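Alginate lyase, family PL7 (Zobellia galactanivorans, PDB 4BE3) cleaves alginate as an exolytic family PL7 lyase, breaking the uronate chain by beta-elimination and leaving unsaturated sugar ends. Local coordinates at residues Val47-Pro52 / Phe256-Tyr261; Leu86-Val91 / Val105-Ile110. One frame throughout, in Å; residues are numbered along the deposited sequence.

Contact 1 (Val47-Pro52 / Phe256-Tyr261); sequences VVFKTP and FKLGAY. With SRT (S,R meso-tartaric acid), chain C.
Lys257 NZ is gripped by three groups: it donates hydrogen bonds to O11 (3.0 Å) and O3 (3.1 Å) of the bound meso-tartaric acid and forms a salt bridge with Glu67. In this PL7 beta jelly roll Lys257 lies on the pocket side of the cleft-bearing sheet, while the residues that follow it pack onto strand 44-52 of the second sheet. A bend at chi3 (77°) brings the ammonium group round to the ligand, which is also bound by Thr60 and Tyr255. On the core side, Gly259 CA sits over the centre of the Phe49 ring in a CH-pi contact, 3.7 Å from the centroid and 13° off its normal. Gly259 marks the corner of the chain, and a side chain there would run into Phe49 CD2 and crowd the carbonyl O of Leu258. Leu258 crosses Phe49 at about a right angle, its CD2 reaching Phe49 CZ at 3.9 Å, and Phe300 adds a second ring beside Phe49. Ala260 CB meets Phe49 CB at 3.7 Å. With Phe49 cut back to an alanine, the glycine corner would probably be left over a gap, with Gly259 CA and Leu258 CD2 losing their aromatic neighbour. Farther along the strand, the methyl CG2 of Thr51 rests 3.4 Å from Ala260 O.

Contact 2 (Leu86-Val91 / Val105-Ile110); sequences LKVQHV and VVVGQI
Strands 86-90 and 105-110 run nearly antiparallel, at 158°, with axes 9.8 Å apart at closest approach, the spacing of facing layers and not of neighbours in one sheet. They belong to the two sheets of the jelly-roll sandwich, and what joins them is a seam of aliphatic side chains in the buried core. Leu86 and Val107 meet at about a right angle: the Leu86 methyl CD1 lies 3.7 Å from Val107 CB and also within contact of both Val107 methyls, nesting against the branch of the valine. The leucine reaches it with CG between the backbone N and the carbonyl carbon (chi1 62°). Val88 works in two directions. Its CG1 comes tip to tip with Val105 CG1 at 4.0 Å, while its CG2 passes Val107 CG1 more loosely at 4.2 Å, the two side chains again crossing nearly square. Beyond Val88 the strand is interrupted by a classic beta bulge, in which Gln89 and His90 are set opposite the single residue Glu297 of strand 295-306. Val91 lies past the strand end but still adds a methyl to the core. Around the seam, Phe300 packs on Leu86, and Tyr125 and Ile123 of strand 121-126 touch Val88 and Val107, respectively; the carbonyl O of Val107 is hydrogen-bonded to the hydroxyl of Tyr189. Val105 CG1 is shared by two valines, since the CG1 methyl of Val91 also approaches it, at 3.9 Å.

How the contacts relate
From the N terminus the chain first lays down segment 47-52, then 86-91 and, after a short connection, 105-110; that step closes contact 2. Only some 145 residues later does 256-261 return to segment 47-52 and close contact 1, so contact 2 is nested inside its loop. Both contacts bridge the same two sheets: 47-52 and 86-91 lie in one, separated by strand 295-306, while 105-110 and 256-261 are antiparallel neighbours in the other. Probable backbone hydrogen bonds, Lys257 N to Gln109 O (2.9 Å) and Val106 N to Tyr261 O (2.8 Å), join these two partners on both sides of the Gly259 corner.

Contact 1 (Val47-Pro52 / Phe256-Tyr261)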
# COMPACT_ATOMS: atom_id res chain seq x y z
N VAL A 47 -22.39 12.90 -2.39
CA VAL A 47 -21.96 12.91 -1.07
C VAL A 47 -21.53 14.38 -0.78
O VAL A 47 -20.67 14.90 -1.57
CB VAL A 47 -20.70 12.04 -0.93
CG1 VAL A 47 -20.20 12.16 0.48
CG2 VAL A 47 -21.05 10.55 -1.33
N VAL A 48 -22.12 14.97 0.25
CA VAL A 48 -21.86 16.37 0.52
C VAL A 48 -20.86 16.44 1.61
O VAL A 48 -21.06 15.79 2.64
CB VAL A 48 -23.15 17.09 0.96
CG1 VAL A 48 -22.92 18.58 1.38
CG2 VAL A 48 -24.22 17.09 -0.13
N PHE A 49 -19.84 17.33 1.50
CA PHE A 49 -19.03 17.62 2.60
C PHE A 49 -19.21 19.14 2.84
O PHE A 49 -19.01 19.96 1.85
CB PHE A 49 -17.54 17.45 2.20
CG PHE A 49 -17.20 15.98 1.90
CD1 PHE A 49 -17.49 15.44 0.65
CD2 PHE A 49 -16.59 15.19 2.91
CE1 PHE A 49 -17.25 14.03 0.38
CE2 PHE A 49 -16.29 13.83 2.65
CZ PHE A 49 -16.59 13.29 1.37
N LYS A 50 -19.59 19.50 4.06
CA LYS A 50 -19.90 20.91 4.31
C LYS A 50 -19.15 21.25 5.58
O LYS A 50 -19.06 20.42 6.53
CB LYS A 50 -21.37 21.04 4.44
CG LYS A 50 -21.81 22.56 4.63
CD LYS A 50 -23.34 22.61 4.87
CE LYS A 50 -23.72 24.10 4.87
NZ LYS A 50 -25.22 24.24 4.89
N THR A 51 -18.52 22.43 5.60
CA THR A 51 -17.78 22.79 6.81
C THR A 51 -17.75 24.33 6.98
O THR A 51 -17.61 25.04 5.99
CB THR A 51 -16.32 22.24 6.72
OG1 THR A 51 -15.56 22.60 7.86
CG2 THR A 51 -15.54 22.85 5.46
N PRO A 52 -17.77 24.80 8.20
CA PRO A 52 -17.77 26.29 8.33
C PRO A 52 -16.34 26.80 8.23
O PRO A 52 -15.36 26.00 8.18
CB PRO A 52 -18.30 26.45 9.83
CG PRO A 52 -17.65 25.23 10.53
CD PRO A 52 -17.87 24.14 9.52
N PHE A 256 -3.99 9.57 0.92
CA PHE A 256 -4.92 10.54 0.26
C PHE A 256 -5.89 11.10 1.20
O PHE A 256 -6.27 10.49 2.23
CB PHE A 256 -5.75 9.87 -0.86
CG PHE A 256 -4.91 9.52 -2.07
CD1 PHE A 256 -4.35 10.52 -2.79
CD2 PHE A 256 -4.71 8.17 -2.51
CE1 PHE A 256 -3.61 10.28 -3.98
CE2 PHE A 256 -4.04 7.87 -3.75
CZ PHE A 256 -3.41 8.95 -4.44
N LYS A 257 -6.41 12.33 0.89
CA LYS A 257 -7.58 12.89 1.58
C LYS A 257 -8.50 13.53 0.56
O LYS A 257 -8.05 13.93 -0.54
CB LYS A 257 -7.13 14.03 2.55
CG LYS A 257 -6.05 13.50 3.55
CD LYS A 257 -5.90 14.49 4.76
CE LYS A 257 -7.15 14.16 5.61
NZ LYS A 257 -7.49 15.21 6.61
N LEU A 258 -9.76 13.60 0.90
CA LEU A 258 -10.77 14.06 -0.09
C LEU A 258 -11.88 14.62 0.72
O LEU A 258 -12.37 13.95 1.73
CB LEU A 258 -11.24 12.81 -0.86
CG LEU A 258 -12.36 13.08 -1.88
CD1 LEU A 258 -12.18 12.07 -3.10
CD2 LEU A 258 -13.77 12.87 -1.33
N GLY A 259 -12.50 15.75 0.24
CA GLY A 259 -13.72 16.27 0.89
C GLY A 259 -13.70 17.82 0.77
O GLY A 259 -13.44 18.32 -0.36
N ALA A 260 -14.00 18.51 1.90
CA ALA A 260 -14.00 19.99 1.92
C ALA A 260 -13.09 20.44 3.05
O ALA A 260 -13.49 20.46 4.21
CB ALA A 260 -15.42 20.48 2.12
N TYR A 261 -11.87 20.86 2.70
CA TYR A 261 -10.91 21.34 3.72
C TYR A 261 -10.92 22.84 3.46
O TYR A 261 -10.33 23.31 2.45
CB TYR A 261 -9.56 20.70 3.36
CG TYR A 261 -8.38 21.18 4.22
CD1 TYR A 261 -8.58 21.77 5.49
CD2 TYR A 261 -7.06 20.92 3.74
CE1 TYR A 261 -7.43 22.09 6.27
CE2 TYR A 261 -5.97 21.26 4.53
CZ TYR A 261 -6.16 21.81 5.74
OH TYR A 261 -5.03 22.12 6.48
O1 SRT C . -3.72 16.95 9.06
O11 SRT C . -4.66 16.05 7.15
C1 SRT C . -4.42 16.15 8.37
C2 SRT C . -5.31 15.13 8.98
O2 SRT C . -5.29 13.79 8.44
C3 SRT C . -6.04 15.50 10.25
O3 SRT C . -7.04 16.06 9.51
C4 SRT C . -6.42 14.45 11.19
O4 SRT C . -7.58 14.07 11.29
O41 SRT C . -5.55 13.82 11.79

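Contact 2 (Leu86-Val91 / Val105-Ile110)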
# COMPACT_ATOMS: atom_id res chain seq x y z
N LEU A 86 -16.65 15.82 -8.99
CA LEU A 86 -17.24 16.63 -7.89
C LEU A 86 -17.74 17.98 -8.45
O LEU A 86 -17.47 18.25 -9.62
CB LEU A 86 -16.13 16.95 -6.81
CG LEU A 86 -14.94 17.82 -7.39
CD1 LEU A 86 -14.45 18.69 -6.23
CD2 LEU A 86 -13.78 16.90 -7.81
N LYS A 87 -18.46 18.76 -7.65
CA LYS A 87 -18.72 20.18 -8.00
C LYS A 87 -18.65 20.88 -6.71
O LYS A 87 -19.09 20.37 -5.66
CB LYS A 87 -20.01 20.35 -8.78
CG LYS A 87 -21.24 19.75 -8.07
CD LYS A 87 -22.39 19.69 -9.07
CE LYS A 87 -23.66 19.30 -8.28
NZ LYS A 87 -24.72 19.30 -9.34
N VAL A 88 -18.06 22.11 -6.72
CA VAL A 88 -18.04 22.91 -5.55
C VAL A 88 -19.27 23.72 -5.57
O VAL A 88 -19.58 24.36 -6.57
CB VAL A 88 -16.76 23.81 -5.53
CG1 VAL A 88 -16.77 24.76 -4.32
CG2 VAL A 88 -15.49 22.90 -5.51
N GLN A 89 -19.98 23.72 -4.41
CA GLN A 89 -21.31 24.38 -4.31
C GLN A 89 -21.11 25.70 -3.57
O GLN A 89 -21.95 26.55 -3.72
CB GLN A 89 -22.34 23.56 -3.53
CG GLN A 89 -22.64 22.25 -4.34
CD GLN A 89 -23.46 22.52 -5.61
OE1 GLN A 89 -23.09 23.32 -6.41
NE2 GLN A 89 -24.57 21.80 -5.82
N HIS A 90 -20.06 25.86 -2.74
CA HIS A 90 -20.02 27.08 -1.99
C HIS A 90 -18.62 27.27 -1.44
O HIS A 90 -18.02 26.28 -1.06
CB HIS A 90 -20.99 27.00 -0.78
CG HIS A 90 -21.28 28.37 -0.22
ND1 HIS A 90 -20.51 29.00 0.74
CD2 HIS A 90 -22.26 29.28 -0.62
CE1 HIS A 90 -21.09 30.23 1.02
NE2 HIS A 90 -22.15 30.40 0.18
N VAL A 91 -18.05 28.52 -1.48
CA VAL A 91 -16.84 28.87 -0.73
C VAL A 91 -17.15 30.09 0.13
O VAL A 91 -18.22 30.70 -0.03
CB VAL A 91 -15.66 29.25 -1.66
CG1 VAL A 91 -15.14 27.97 -2.43
CG2 VAL A 91 -16.13 30.35 -2.66
N VAL A 105 -11.19 26.32 -1.17
CA VAL A 105 -11.47 25.01 -0.43
C VAL A 105 -10.59 23.97 -1.10
O VAL A 105 -10.41 23.98 -2.34
CB VAL A 105 -12.98 24.63 -0.51
CG1 VAL A 105 -13.51 24.49 -1.94
CG2 VAL A 105 -13.23 23.29 0.22
N VAL A 106 -9.95 23.10 -0.29
CA VAL A 106 -9.12 22.01 -0.94
C VAL A 106 -10.06 20.79 -0.99
O VAL A 106 -10.71 20.41 -0.00
CB VAL A 106 -7.94 21.80 0.08
CG1 VAL A 106 -7.18 20.46 -0.27
CG2 VAL A 106 -6.92 22.97 -0.25
N VAL A 107 -10.02 20.17 -2.17
CA VAL A 107 -10.96 19.13 -2.57
C VAL A 107 -10.25 17.75 -2.77
O VAL A 107 -10.95 16.75 -2.99
CB VAL A 107 -11.73 19.46 -3.84
CG1 VAL A 107 -12.56 20.71 -3.53
CG2 VAL A 107 -10.80 19.71 -5.04
N GLY A 108 -8.94 17.74 -2.67
CA GLY A 108 -8.14 16.45 -2.65
C GLY A 108 -6.72 16.70 -2.28
O GLY A 108 -6.20 17.85 -2.53
N GLN A 109 -6.03 15.77 -1.59
CA GLN A 109 -4.68 16.03 -1.25
C GLN A 109 -3.95 14.69 -1.11
O GLN A 109 -4.63 13.64 -1.00
CB GLN A 109 -4.52 16.63 0.15
CG GLN A 109 -5.63 17.18 0.84
CD GLN A 109 -5.28 17.65 2.27
OE1 GLN A 109 -6.17 17.95 3.03
NE2 GLN A 109 -4.02 17.65 2.62
N ILE A 110 -2.61 14.79 -1.14
CA ILE A 110 -1.77 13.71 -0.54
C ILE A 110 -1.22 14.42 0.72
O ILE A 110 -0.66 15.54 0.60
CB ILE A 110 -0.61 13.31 -1.45
CG1 ILE A 110 -1.29 12.63 -2.69
CG2 ILE A 110 0.36 12.38 -0.61
CD1 ILE A 110 -0.25 12.36 -3.76